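Local coordinates for uncharacterized protein (Legionella pneumophila subsp. pneumophila str. Philadelphia 1, PDB 4RXV), which is of uncertain function but probably acts as a papain-like (clan CA) peptidase, this chain being the N-terminal fragment that carries the RavJ peptidase domain, at residues Q15-Y18 with Q19-V22; M131-N134 with G135-L138; L143-P146 with K147-L151; A186-K189 with E190-A193. All blocks are in the same frame, centred on the assembly; numbering follows the deposited sequence. Where two conformers were deposited one is given.

Interaction 1 (Q15-Y18 with Q19-V22); sequences QEQY and QKFV
Gln17 and Gln19 lie side by side and join through their amides, while Tyr18 and Phe21 run alongside each other in the same way. Among the polar contacts, the amide pair is a short bond, Gln19 NE2 giving its hydrogen to Gln17 OE1 at 2.6 Å. The bond is noticeably bent, with an N-H...O angle of 137°; NE2 reaches the oxygen from above its carbonyl plane, and the two amide planes stand 76° apart. Gln19 attains this because its CG sits between its own backbone N and carbonyl carbon (chi1 77°) and the chain then bends, turning the amide back along the backbone; its OE1 comes to rest 3.2 Å from Gln17 C.

Two backbone bonds hold the turn beneath: Lys20 N to Gln17 O at 3.0 Å and Phe21 N to Tyr18 O at 3.2 Å. Each runs from residue i+3 back to residue i.

The apolar contact is slight. Phe21 CE1 meets the edge of the Tyr18 ring, 3.9 Å from Tyr18 CD1, while Glu16 CB lies 3.5 Å over one face of that ring. Lys20 adds its CG, 4.0 Å from Gln17 CB. Phe105 meets both rings, and the hydroxyl of the buried Tyr18 is hydrogen-bonded to His108 and Ser109 of helix 105-114.

Gln17, with positive phi, is where helical geometry breaks after helix 6-14. What follows is a turn of 3-10 helix, marked by its i to i+3 bonds, that redirects the chain into strand 22-23.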
ATOM      1  N   GLN A  15     -12.202   2.450  -0.721  1.00  8.29           N
ATOM      2  CA  GLN A  15     -12.784   3.029   0.476  1.00  8.39           C
ATOM      3  C   GLN A  15     -11.748   3.747   1.324  1.00  7.62           C
ATOM      4  O   GLN A  15     -12.121   4.590   2.133  1.00  8.44           O
ATOM      5  CB  GLN A  15     -13.500   1.973   1.306  1.00  9.52           C
ATOM      6  CG  GLN A  15     -14.745   1.431   0.644  1.00 10.20           C
ATOM      7  CD  GLN A  15     -15.373   0.314   1.420  1.00 10.95           C
ATOM      8  OE1 GLN A  15     -15.221  -0.843   1.083  1.00 13.04           O
ATOM      9  NE2 GLN A  15     -16.093   0.659   2.461  1.00 12.70           N
ATOM     10  N   GLU A  16     -10.462   3.407   1.184  1.00  7.56           N
ATOM     11  CA  GLU A  16      -9.430   4.031   1.980  1.00  7.67           C
ATOM     12  C   GLU A  16      -9.055   5.424   1.502  1.00  7.56           C
ATOM     13  O   GLU A  16      -8.354   6.136   2.203  1.00  8.36           O
ATOM     14  CB  GLU A  16      -8.186   3.129   2.043  1.00  7.98           C
ATOM     15  CG  GLU A  16      -8.478   1.828   2.747  1.00  8.34           C
ATOM     16  CD  GLU A  16      -9.031   2.059   4.139  1.00  9.29           C
ATOM     17  OE1 GLU A  16      -8.297   2.588   4.992  1.00 12.88           O
ATOM     18  OE2 GLU A  16     -10.202   1.729   4.383  1.00 10.71           O
ATOM     19  N   GLN A  17      -9.522   5.800   0.322  1.00  7.78           N
ATOM     20  CA  GLN A  17      -9.269   7.142  -0.236  1.00  8.46           C
ATOM     21  C   GLN A  17      -7.769   7.472  -0.206  1.00  7.70           C
ATOM     22  O   GLN A  17      -7.343   8.540   0.266  1.00  8.68           O
ATOM     23  CB  GLN A  17     -10.100   8.205   0.480  1.00  9.80           C
ATOM     24  CG  GLN A  17     -11.603   7.969   0.293  1.00 13.32           C
ATOM     25  CD  GLN A  17     -12.039   8.095  -1.167  1.00 17.41           C
ATOM     26  OE1 GLN A  17     -11.871   9.158  -1.756  1.00 18.81           O
ATOM     27  NE2 GLN A  17     -12.672   7.063  -1.716  1.00 24.97           N
ATOM     28  N   TYR A  18      -6.968   6.578  -0.764  1.00  7.67           N
ATOM     29  CA  TYR A  18      -5.510   6.737  -0.742  1.00  7.50           C
ATOM     30  C   TYR A  18      -5.052   8.005  -1.469  1.00  7.60           C
ATOM     31  O   TYR A  18      -4.000   8.550  -1.143  1.00  8.54           O
ATOM     32  CB  TYR A  18      -4.866   5.508  -1.349  1.00  7.59           C
ATOM     33  CG  TYR A  18      -4.930   4.271  -0.469  1.00  7.20           C
ATOM     34  CD1 TYR A  18      -4.474   4.300   0.832  1.00  7.78           C
ATOM     35  CD2 TYR A  18      -5.393   3.055  -0.962  1.00  7.47           C
ATOM     36  CE1 TYR A  18      -4.469   3.165   1.631  1.00  7.45           C
ATOM     37  CE2 TYR A  18      -5.409   1.920  -0.173  1.00  7.39           C
ATOM     38  CZ  TYR A  18      -4.935   1.971   1.132  1.00  6.67           C
ATOM     39  OH  TYR A  18      -4.918   0.804   1.857  1.00  7.75           O
ATOM     40  N   GLN A  19      -5.838   8.465  -2.444  1.00  7.66           N
ATOM     41  CA  GLN A  19      -5.492   9.675  -3.159  1.00  8.37           C
ATOM     42  C   GLN A  19      -5.499  10.923  -2.286  1.00  9.39           C
ATOM     43  O   GLN A  19      -4.962  11.955  -2.685  1.00 10.20           O
ATOM     44  CB  GLN A  19      -6.393   9.876  -4.374  1.00 10.36           C
ATOM     45  CG  GLN A  19      -7.797  10.387  -4.132  1.00 11.76           C
ATOM     46  CD  GLN A  19      -8.772   9.376  -3.611  1.00 16.55           C
ATOM     47  OE1 GLN A  19      -8.442   8.236  -3.278  1.00 14.88           O
ATOM     48  NE2 GLN A  19     -10.018   9.808  -3.519  1.00 24.30           N
ATOM     49  N   LYS A  20      -6.101  10.840  -1.120  1.00  8.77           N
ATOM     50  CA  LYS A  20      -6.202  11.971  -0.207  1.00  9.78           C
ATOM     51  C   LYS A  20      -5.072  12.045   0.795  1.00 10.58           C
ATOM     52  O   LYS A  20      -4.949  13.033   1.510  1.00 11.52           O
ATOM     53  CB  LYS A  20      -7.568  11.963   0.515  1.00 11.53           C
ATOM     54  CG  LYS A  20      -8.766  11.903  -0.401  1.00 14.66           C
ATOM     55  CD  LYS A  20      -8.918  13.053  -1.325  1.00 19.95           C
ATOM     56  CE  LYS A  20     -10.153  12.859  -2.195  1.00 26.29           C
ATOM     57  NZ  LYS A  20     -10.477  13.815  -3.234  1.00 30.49           N
ATOM     58  N   PHE A  21      -4.210  11.030   0.844  1.00 10.08           N
ATOM     59  CA  PHE A  21      -3.083  11.085   1.769  1.00  9.82           C
ATOM     60  C   PHE A  21      -2.146  12.232   1.418  1.00  9.75           C
ATOM     61  O   PHE A  21      -2.007  12.618   0.254  1.00 10.88           O
ATOM     62  CB  PHE A  21      -2.239   9.811   1.660  1.00  9.42           C
ATOM     63  CG  PHE A  21      -2.576   8.741   2.663  1.00  9.06           C
ATOM     64  CD1 PHE A  21      -3.772   8.052   2.618  1.00  9.48           C
ATOM     65  CD2 PHE A  21      -1.653   8.408   3.658  1.00  9.55           C
ATOM     66  CE1 PHE A  21      -4.013   7.047   3.518  1.00 10.60           C
ATOM     67  CE2 PHE A  21      -1.915   7.404   4.556  1.00 10.11           C
ATOM     68  CZ  PHE A  21      -3.077   6.726   4.484  1.00 10.30           C
ATOM     69  N   VAL A  22      -1.450  12.732   2.425  1.00  9.56           N
ATOM     70  CA  VAL A  22      -0.228  13.478   2.204  1.00  9.82           C
ATOM     71  C   VAL A  22       0.859  12.465   1.847  1.00  9.86           C
ATOM     72  O   VAL A  22       1.126  11.533   2.598  1.00  9.91           O
ATOM     73  CB  VAL A  22       0.170  14.278   3.456  1.00 10.91           C
ATOM     74  CG1 VAL A  22       1.565  14.875   3.285  1.00 12.01           C
ATOM     75  CG2 VAL A  22      -0.847  15.357   3.752  1.00 12.37           C
TER

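Interaction 2 (M131-N134 with G135-L138); sequences MHSN and GRYL
Asn134 OD1 takes two hydrogens from the Arg136 guanidinium, from NE at 2.7 Å and from NH2 at 3.0 Å. The grip is side-on and both donors converge on one oxygen, which lies in the guanidinium plane; NH2 arrives on a lone pair of OD1, NE tilted from the carbonyl plane. The bend of the Arg136 chain at chi3 (-65°) turns the guanidinium back over the turn to meet the amide.

His132 and Tyr137 project from the other face of the hairpin. His132 CG is anti to the backbone N (chi1 -173°), which brings CD2 over one face of the phenol, 3.4 Å from Tyr137 CE1 and offset toward the rim, with the planes inclined at 44°. Tyr137 OH is tied to Gln157. Farther from the turn, Met131 SD rests 4.1 Å from Leu138 CB.

Arg136 N to Ser133 O (2.9 Å) closes a type I' turn with Asn134 and Gly135 at its corners, and Ser133 N to Arg136 O (2.7 Å) is the return bond of the pair. At this exposed tip of hairpin 123-133/136-146, the two in-plane N-H groups make a charge-assisted contact without an ion pair, which fixes the rotation of the guanidinium.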
ATOM      1  N   MET A 131      11.187  -1.303  -7.397  1.00 10.11           N
ATOM      2  CA  MET A 131      11.859  -0.076  -7.857  1.00 10.61           C
ATOM      3  C   MET A 131      13.327  -0.114  -7.446  1.00 12.02           C
ATOM      4  O   MET A 131      13.855   0.781  -6.787  1.00 12.66           O
ATOM      5  CB  MET A 131      11.126   1.184  -7.373  1.00 10.73           C
ATOM      6  CG  MET A 131      11.495   2.413  -8.172  1.00 12.95           C
ATOM      7  SD  MET A 131      10.642   3.890  -7.594  1.00 14.54           S
ATOM      8  CE  MET A 131       8.985   3.521  -8.094  1.00 16.54           C
ATOM      9  N   HIS A 132      13.976  -1.181  -7.885  1.00 12.26           N
ATOM     10  CA  HIS A 132      15.372  -1.414  -7.577  1.00 13.74           C
ATOM     11  C   HIS A 132      16.257  -0.394  -8.230  1.00 16.27           C
ATOM     12  O   HIS A 132      16.087  -0.084  -9.401  1.00 18.32           O
ATOM     13  CB  HIS A 132      15.750  -2.793  -8.086  1.00 16.71           C
ATOM     14  CG  HIS A 132      17.116  -3.231  -7.696  1.00 24.96           C
ATOM     15  ND1 HIS A 132      18.101  -3.457  -8.627  1.00 31.25           N
ATOM     16  CD2 HIS A 132      17.664  -3.495  -6.487  1.00 26.78           C
ATOM     17  CE1 HIS A 132      19.207  -3.835  -8.008  1.00 33.39           C
ATOM     18  NE2 HIS A 132      18.965  -3.876  -6.709  1.00 32.93           N
ATOM     19  N   SER A 133      17.216   0.087  -7.442  1.00 17.86           N
ATOM     20  CA  SER A 133      18.174   1.093  -7.859  1.00 21.22           C
ATOM     21  C   SER A 133      19.440   0.955  -7.038  1.00 23.76           C
ATOM     22  O   SER A 133      19.432   1.143  -5.823  1.00 26.60           O
ATOM     23  CB  SER A 133      17.606   2.487  -7.645  1.00 25.52           C
ATOM     24  OG  SER A 133      18.424   3.448  -8.264  1.00 29.81           O
ATOM     25  N   ASN A 134      20.534   0.637  -7.706  1.00 26.44           N
ATOM     26  CA  ASN A 134      21.823   0.530  -7.033  1.00 36.99           C
ATOM     27  C   ASN A 134      21.804  -0.252  -5.723  1.00 30.93           C
ATOM     28  O   ASN A 134      22.374   0.182  -4.719  1.00 31.23           O
ATOM     29  CB  ASN A 134      22.462   1.913  -6.809  1.00 46.80           C
ATOM     30  CG  ASN A 134      21.548   2.913  -6.111  1.00 49.45           C
ATOM     31  OD1 ASN A 134      21.620   3.099  -4.892  1.00 41.34           O
ATOM     32  ND2 ASN A 134      20.740   3.620  -6.903  1.00 49.87           N
ATOM     33  N   GLY A 135      21.167  -1.419  -5.739  1.00 26.25           N
ATOM     34  CA  GLY A 135      21.197  -2.301  -4.589  1.00 24.11           C
ATOM     35  C   GLY A 135      20.129  -1.992  -3.561  1.00 23.73           C
ATOM     36  O   GLY A 135      19.952  -2.763  -2.607  1.00 23.47           O
ATOM     37  N   ARG A 136      19.439  -0.866  -3.750  1.00 20.56           N
ATOM     38  CA  ARG A 136      18.328  -0.455  -2.900  1.00 18.90           C
ATOM     39  C   ARG A 136      17.006  -0.735  -3.616  1.00 18.09           C
ATOM     40  O   ARG A 136      16.930  -0.700  -4.833  1.00 20.70           O
ATOM     41  CB  ARG A 136      18.415   1.045  -2.560  1.00 19.02           C
ATOM     42  CG  ARG A 136      19.623   1.446  -1.707  1.00 23.03           C
ATOM     43  CD  ARG A 136      19.707   2.963  -1.509  1.00 22.99           C
ATOM     44  NE  ARG A 136      19.946   3.637  -2.783  1.00 25.18           N
ATOM     45  CZ  ARG A 136      19.349   4.755  -3.188  1.00 25.57           C
ATOM     46  NH1 ARG A 136      18.475   5.392  -2.421  1.00 20.31           N
ATOM     47  NH2 ARG A 136      19.637   5.249  -4.382  1.00 28.97           N
ATOM     48  N   TYR A 137      15.974  -1.000  -2.848  1.00 14.38           N
ATOM     49  CA  TYR A 137      14.628  -1.128  -3.384  1.00 12.76           C
ATOM     50  C   TYR A 137      13.814   0.050  -2.847  1.00 12.26           C
ATOM     51  O   TYR A 137      13.496   0.115  -1.664  1.00 13.98           O
ATOM     52  CB  TYR A 137      14.027  -2.467  -2.961  1.00 13.10           C
ATOM     53  CG  TYR A 137      14.720  -3.666  -3.532  1.00 14.54           C
ATOM     54  CD1 TYR A 137      14.376  -4.199  -4.768  1.00 15.86           C
ATOM     55  CD2 TYR A 137      15.720  -4.295  -2.813  1.00 16.30           C
ATOM     56  CE1 TYR A 137      15.020  -5.335  -5.270  1.00 17.57           C
ATOM     57  CE2 TYR A 137      16.369  -5.420  -3.300  1.00 18.94           C
ATOM     58  CZ  TYR A 137      16.015  -5.937  -4.526  1.00 19.83           C
ATOM     59  OH  TYR A 137      16.653  -7.060  -5.021  1.00 22.09           O
ATOM     60  N   LEU A 138      13.532   1.021  -3.701  1.00 11.62           N
ATOM     61  CA  LEU A 138      12.971   2.290  -3.245  1.00 12.36           C
ATOM     62  C   LEU A 138      11.507   2.221  -2.832  1.00 11.73           C
ATOM     63  O   LEU A 138      11.031   3.099  -2.126  1.00 13.26           O
ATOM     64  CB  LEU A 138      13.070   3.349  -4.345  1.00 13.17           C
ATOM     65  CG  LEU A 138      14.462   3.670  -4.843  1.00 15.90           C
ATOM     66  CD1 LEU A 138      14.404   4.763  -5.893  1.00 18.23           C
ATOM     67  CD2 LEU A 138      15.361   4.097  -3.699  1.00 18.99           C
TER

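Interaction 3 (L143-P146 with K147-L151); sequences LLVP and KGSRL
Leu143 opens the contact from strand 136-146, its CD1 lying 4.0 Å from CD1 of Leu151 as the two buried side chains meet at their methyl ends. Ile169 and Phe163 also touch Leu143, so this end of the contact belongs to the packing around the sheet.

Two residues on, Val145 points the same way, toward the returning chain. In one of its two conformers CG2 is 3.8 Å from Ser149 CB, and CG1 is 4.3 Å from Leu151 CD2. Leu151 is therefore approached by both strand residues, while its backbone N is hydrogen-bonded to Gln206 OE1.

Pro146 ends the strand and supplies the polar element. Its carbonyl oxygen accepts twice from Ser149: from the backbone N at 3.2 Å, the closing bond of a type II turn, and from OG at 2.7 Å. Both donors lie in the carbonyl plane, and the hydroxyl comes in on a lone pair. Ser149 holds OG anti to its carbonyl carbon (chi1 -53°), which sets OG beside N, at the oxygen the turn already brings to N.

Lys147 and Gly148 form the turn's corners, Gly148 with a positive phi. Lys147 doubles back at chi2, and its NZ forms a salt bridge with Asp124 of the adjacent strand. The chemistry thus changes along the segment: methyl groups meet where the chain is buried, whereas at the strand's end one carbonyl oxygen accepting two hydrogen bonds fixes the reversal.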
ATOM      1  N   LEU A 143       1.264  -7.588  -2.656  1.00  6.77           N
ATOM      2  CA  LEU A 143       0.755  -8.554  -3.622  1.00  7.01           C
ATOM      3  C   LEU A 143      -0.316  -9.432  -3.002  1.00  7.44           C
ATOM      4  O   LEU A 143      -0.237  -9.811  -1.836  1.00  7.95           O
ATOM      5  CB  LEU A 143       1.842  -9.492  -4.151  1.00  7.54           C
ATOM      6  CG  LEU A 143       3.082  -8.844  -4.754  1.00  8.05           C
ATOM      7  CD1 LEU A 143       4.086  -9.950  -5.134  1.00  8.82           C
ATOM      8  CD2 LEU A 143       2.733  -7.980  -5.935  1.00  8.60           C
ATOM      9  N   LEU A 144      -1.291  -9.767  -3.830  1.00  7.18           N
ATOM     10  CA  LEU A 144      -2.218 -10.871  -3.588  1.00  7.90           C
ATOM     11  C   LEU A 144      -1.842 -12.011  -4.510  1.00  8.52           C
ATOM     12  O   LEU A 144      -1.860 -11.844  -5.724  1.00  9.07           O
ATOM     13  CB  LEU A 144      -3.654 -10.429  -3.864  1.00  8.56           C
ATOM     14  CG  LEU A 144      -4.198  -9.385  -2.886  1.00  9.24           C
ATOM     15  CD1 LEU A 144      -5.365  -8.621  -3.499  1.00 11.68           C
ATOM     16  CD2 LEU A 144      -4.627 -10.029  -1.601  1.00 12.63           C
ATOM     17  N   VAL A 145      -1.432 -13.145  -3.947  0.53  8.80           N
ATOM     18  CA  VAL A 145      -1.050 -14.290  -4.768  0.53 10.06           C
ATOM     19  C   VAL A 145      -2.048 -15.413  -4.544  0.53 10.84           C
ATOM     20  O   VAL A 145      -2.507 -15.624  -3.440  0.53 10.81           O
ATOM     21  CB  VAL A 145       0.402 -14.765  -4.494  0.53 12.10           C
ATOM     22  CG1 VAL A 145       1.399 -13.663  -4.893  0.53 13.02           C
ATOM     23  CG2 VAL A 145       0.603 -15.188  -3.054  0.53 11.19           C
ATOM     24  N   PRO A 146      -2.416 -16.130  -5.605  1.00 14.32           N
ATOM     25  CA  PRO A 146      -3.358 -17.222  -5.415  1.00 15.74           C
ATOM     26  C   PRO A 146      -2.821 -18.240  -4.420  1.00 14.53           C
ATOM     27  O   PRO A 146      -1.631 -18.513  -4.361  1.00 15.89           O
ATOM     28  CB  PRO A 146      -3.491 -17.810  -6.821  1.00 20.27           C
ATOM     29  CG  PRO A 146      -3.213 -16.657  -7.722  1.00 21.65           C
ATOM     30  CD  PRO A 146      -2.133 -15.897  -7.032  1.00 19.06           C
ATOM     31  N   LYS A 147      -3.718 -18.770  -3.603  1.00 15.05           N
ATOM     32  CA  LYS A 147      -3.360 -19.771  -2.610  1.00 16.76           C
ATOM     33  C   LYS A 147      -2.507 -20.863  -3.211  1.00 16.38           C
ATOM     34  O   LYS A 147      -2.876 -21.420  -4.247  1.00 17.26           O
ATOM     35  CB  LYS A 147      -4.637 -20.428  -2.092  1.00 21.11           C
ATOM     36  CG  LYS A 147      -5.395 -19.601  -1.120  1.00 24.73           C
ATOM     37  CD  LYS A 147      -4.639 -19.483   0.164  1.00 25.64           C
ATOM     38  CE  LYS A 147      -5.489 -18.840   1.213  1.00 27.89           C
ATOM     39  NZ  LYS A 147      -4.700 -18.634   2.434  1.00 28.06           N
ATOM     40  N   GLY A 148      -1.411 -21.217  -2.539  1.00 19.13           N
ATOM     41  CA  GLY A 148      -0.548 -22.286  -3.011  1.00 22.06           C
ATOM     42  C   GLY A 148       0.796 -21.737  -3.424  1.00 22.90           C
ATOM     43  O   GLY A 148       1.804 -22.442  -3.432  1.00 26.38           O
ATOM     44  N   SER A 149       0.815 -20.456  -3.755  1.00 20.87           N
ATOM     45  CA  SER A 149       2.039 -19.814  -4.237  1.00 25.19           C
ATOM     46  C   SER A 149       3.114 -19.666  -3.158  1.00 23.58           C
ATOM     47  O   SER A 149       2.813 -19.381  -2.005  1.00 25.46           O
ATOM     48  CB  SER A 149       1.724 -18.423  -4.794  1.00 29.38           C
ATOM     49  OG  SER A 149       0.696 -18.467  -5.768  1.00 31.10           O
ATOM     50  N   ARG A 150       4.374 -19.844  -3.547  1.00 20.39           N
ATOM     51  CA  ARG A 150       5.497 -19.500  -2.686  1.00 18.49           C
ATOM     52  C   ARG A 150       6.457 -18.672  -3.510  1.00 16.36           C
ATOM     53  O   ARG A 150       6.995 -19.137  -4.523  1.00 18.98           O
ATOM     54  CB  ARG A 150       6.213 -20.743  -2.170  1.00 21.01           C
ATOM     55  N   LEU A 151       6.664 -17.444  -3.090  1.00 14.50           N
ATOM     56  CA  LEU A 151       7.536 -16.569  -3.811  1.00 12.85           C
ATOM     57  C   LEU A 151       8.946 -16.855  -3.356  1.00 11.52           C
ATOM     58  O   LEU A 151       9.154 -17.409  -2.278  1.00 12.39           O
ATOM     59  CB  LEU A 151       7.164 -15.121  -3.506  1.00 13.64           C
ATOM     60  CG  LEU A 151       5.725 -14.751  -3.879  1.00 14.44           C
ATOM     61  CD1 LEU A 151       5.452 -13.318  -3.469  1.00 15.87           C
ATOM     62  CD2 LEU A 151       5.450 -14.960  -5.360  1.00 16.20           C
TER

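Interaction 4 (A186-K189 with E190-A193); sequences AIPK and EQFA
Ile187 packs against Gln191 and Phe192 round a single turn of 3-10 helix, which follows, after Pro188, a G1 beta bulge where Ala186 and Ile187 both face Ile169 of strand 168-170. The tightly packed side is apolar and buried. Ile187 CG1 occupies the cramped site between its own backbone N and carbonyl carbon (chi1 80°), which places it 3.6 Å from Gln191 CB. Its CD1 reaches further, to 4.3 Å from Phe192 CB, lying obliquely to that ring. Phe192 directs its ring away from the turn and onto Ile169 and Asp171, so the two buried side chains share Ile169 as a neighbour.

Backbone bonds stiffen the turn: Gln191 N to Pro188 O at 2.9 Å and Phe192 N to Lys189 O at 3.1 Å. The second carbonyl is also met by the side chain of Asn195.

The solvent side differs in kind rather than in distance: its side chains are largely exposed, and polar atoms lie against hydrocarbon. The Gln191 chain, in one of two conformers, extends across the Pro188 ring with Gln191 OE1 3.5 Å from Pro188 CD, while its NE2 hydrogen-bonds to the backbone O of Glu182. Glu190 is exposed; a bend at chi2 (81°) turns its carboxylate back over the preceding residues, where OE1 lies 3.6 Å from Pro188 CB. The other oxygen forms a salt bridge between sequence neighbours: Lys189 NZ stands 2.9 Å from Glu190 OE2, on the syn side and 34° out of the carboxylate plane.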
ATOM      1  N   ALA A 186      -5.257  -3.685  -6.797  1.00  8.22           N
ATOM      2  CA  ALA A 186      -5.641  -5.063  -7.070  1.00  9.00           C
ATOM      3  C   ALA A 186      -5.798  -5.301  -8.566  1.00  9.08           C
ATOM      4  O   ALA A 186      -6.880  -5.650  -9.054  1.00 10.37           O
ATOM      5  CB  ALA A 186      -6.873  -5.456  -6.288  1.00  9.95           C
ATOM      6  N   ILE A 187      -4.697  -5.100  -9.289  1.00  8.60           N
ATOM      7  CA  ILE A 187      -4.682  -5.218 -10.737  1.00  8.88           C
ATOM      8  C   ILE A 187      -3.507  -6.072 -11.207  1.00  8.43           C
ATOM      9  O   ILE A 187      -2.493  -6.199 -10.525  1.00  8.80           O
ATOM     10  CB  ILE A 187      -4.658  -3.805 -11.452  1.00  9.85           C
ATOM     11  CG1 ILE A 187      -3.265  -3.101 -11.516  1.00 12.34           C
ATOM     12  CG2 ILE A 187      -5.720  -2.882 -10.874  1.00 10.63           C
ATOM     13  CD1 ILE A 187      -2.609  -2.779 -10.248  1.00 12.33           C
ATOM     14  N   PRO A 188      -3.640  -6.687 -12.378  1.00  8.95           N
ATOM     15  CA  PRO A 188      -2.516  -7.440 -12.936  1.00  9.60           C
ATOM     16  C   PRO A 188      -1.380  -6.548 -13.392  1.00  9.61           C
ATOM     17  O   PRO A 188      -1.567  -5.357 -13.653  1.00 10.14           O
ATOM     18  CB  PRO A 188      -3.133  -8.189 -14.120  1.00 11.08           C
ATOM     19  CG  PRO A 188      -4.316  -7.366 -14.490  1.00 12.65           C
ATOM     20  CD  PRO A 188      -4.821  -6.719 -13.257  1.00 10.04           C
ATOM     21  N   LYS A 189      -0.188  -7.127 -13.532  1.00 10.44           N
ATOM     22  CA  LYS A 189       0.987  -6.344 -13.881  1.00 11.05           C
ATOM     23  C   LYS A 189       0.847  -5.556 -15.169  1.00 10.46           C
ATOM     24  O   LYS A 189       1.380  -4.467 -15.266  1.00 11.25           O
ATOM     25  CB  LYS A 189       2.235  -7.228 -13.932  1.00 12.43           C
ATOM     26  CG  LYS A 189       2.232  -8.291 -15.005  1.00 14.69           C
ATOM     27  CD  LYS A 189       3.531  -9.088 -14.979  1.00 18.15           C
ATOM     28  CE  LYS A 189       3.697  -9.955 -16.218  1.00 23.36           C
ATOM     29  NZ  LYS A 189       2.563 -10.900 -16.391  1.00 28.07           N
ATOM     30  N   GLU A 190       0.084  -6.060 -16.130  1.00 11.68           N
ATOM     31  CA  GLU A 190      -0.085  -5.333 -17.385  1.00 12.89           C
ATOM     32  C   GLU A 190      -0.768  -3.985 -17.222  1.00 12.88           C
ATOM     33  O   GLU A 190      -0.600  -3.109 -18.082  1.00 15.47           O
ATOM     34  CB  GLU A 190      -0.869  -6.182 -18.375  1.00 15.44           C
ATOM     35  CG  GLU A 190      -0.112  -7.384 -18.870  1.00 17.32           C
ATOM     36  CD  GLU A 190      -0.126  -8.567 -17.911  1.00 18.25           C
ATOM     37  OE1 GLU A 190      -0.950  -8.619 -16.957  1.00 17.67           O
ATOM     38  OE2 GLU A 190       0.700  -9.474 -18.142  1.00 21.15           O
ATOM     39  N   GLN A 191      -1.613  -3.889 -16.175  0.52 12.26           N
ATOM     40  CA  GLN A 191      -2.380  -2.686 -15.789  0.52 10.30           C
ATOM     41  C   GLN A 191      -1.587  -1.743 -14.856  0.52  9.61           C
ATOM     42  O   GLN A 191      -2.006  -0.603 -14.659  0.52 10.65           O
ATOM     43  CB  GLN A 191      -3.739  -3.045 -15.092  0.52 10.55           C
ATOM     44  CG  GLN A 191      -4.957  -3.441 -16.015  0.52 12.58           C
ATOM     45  CD  GLN A 191      -6.278  -3.861 -15.269  0.52 11.29           C
ATOM     46  OE1 GLN A 191      -6.794  -4.969 -15.522  0.52 12.73           O
ATOM     47  NE2 GLN A 191      -6.856  -2.954 -14.411  0.52 12.02           N
ATOM     48  N   PHE A 192      -0.457  -2.181 -14.290  1.00  9.08           N
ATOM     49  CA  PHE A 192       0.175  -1.462 -13.182  1.00  8.73           C
ATOM     50  C   PHE A 192       0.958  -0.238 -13.650  1.00  8.47           C
ATOM     51  O   PHE A 192       1.753  -0.326 -14.572  1.00 10.11           O
ATOM     52  CB  PHE A 192       1.052  -2.459 -12.413  1.00  8.98           C
ATOM     53  CG  PHE A 192       1.899  -1.847 -11.305  1.00  8.11           C
ATOM     54  CD1 PHE A 192       1.370  -0.955 -10.379  1.00  8.27           C
ATOM     55  CD2 PHE A 192       3.219  -2.220 -11.171  1.00  8.41           C
ATOM     56  CE1 PHE A 192       2.164  -0.416  -9.387  1.00  8.25           C
ATOM     57  CE2 PHE A 192       4.008  -1.689 -10.171  1.00  8.59           C
ATOM     58  CZ  PHE A 192       3.481  -0.809  -9.272  1.00  8.83           C
ATOM     59  N   ALA A 193       0.748   0.878 -12.963  1.00  8.83           N
ATOM     60  CA  ALA A 193       1.383   2.154 -13.287  1.00  9.84           C
ATOM     61  C   ALA A 193       2.889   2.061 -13.428  1.00  9.51           C
ATOM     62  O   ALA A 193       3.447   2.752 -14.259  1.00 11.35           O
ATOM     63  CB  ALA A 193       1.066   3.161 -12.206  1.00 11.52           C
TER

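In the fold
All four contacts lie within the RavJ peptidase domain, in series along the chain. Interactions 2 and 3 share strand 136-146 and its sheet, their centres about 23 Å apart: interaction 2 is a surface hairpin tip, whereas interaction 3 has its leucines and valine buried. Interaction 4 approaches the same sheet through edge strand 168-170, and its nearest atoms come within about 4 Å of interaction 3. Interaction 1 stands apart, leading into the other, mixed sheet, on the opposite side of the chain's centre from interactions 2 and 3. Interactions 1 and 4 are both 3-10 turns with a buried aromatic, but the first carries a pair of amides, the second an exposed ion pair between sequence neighbours.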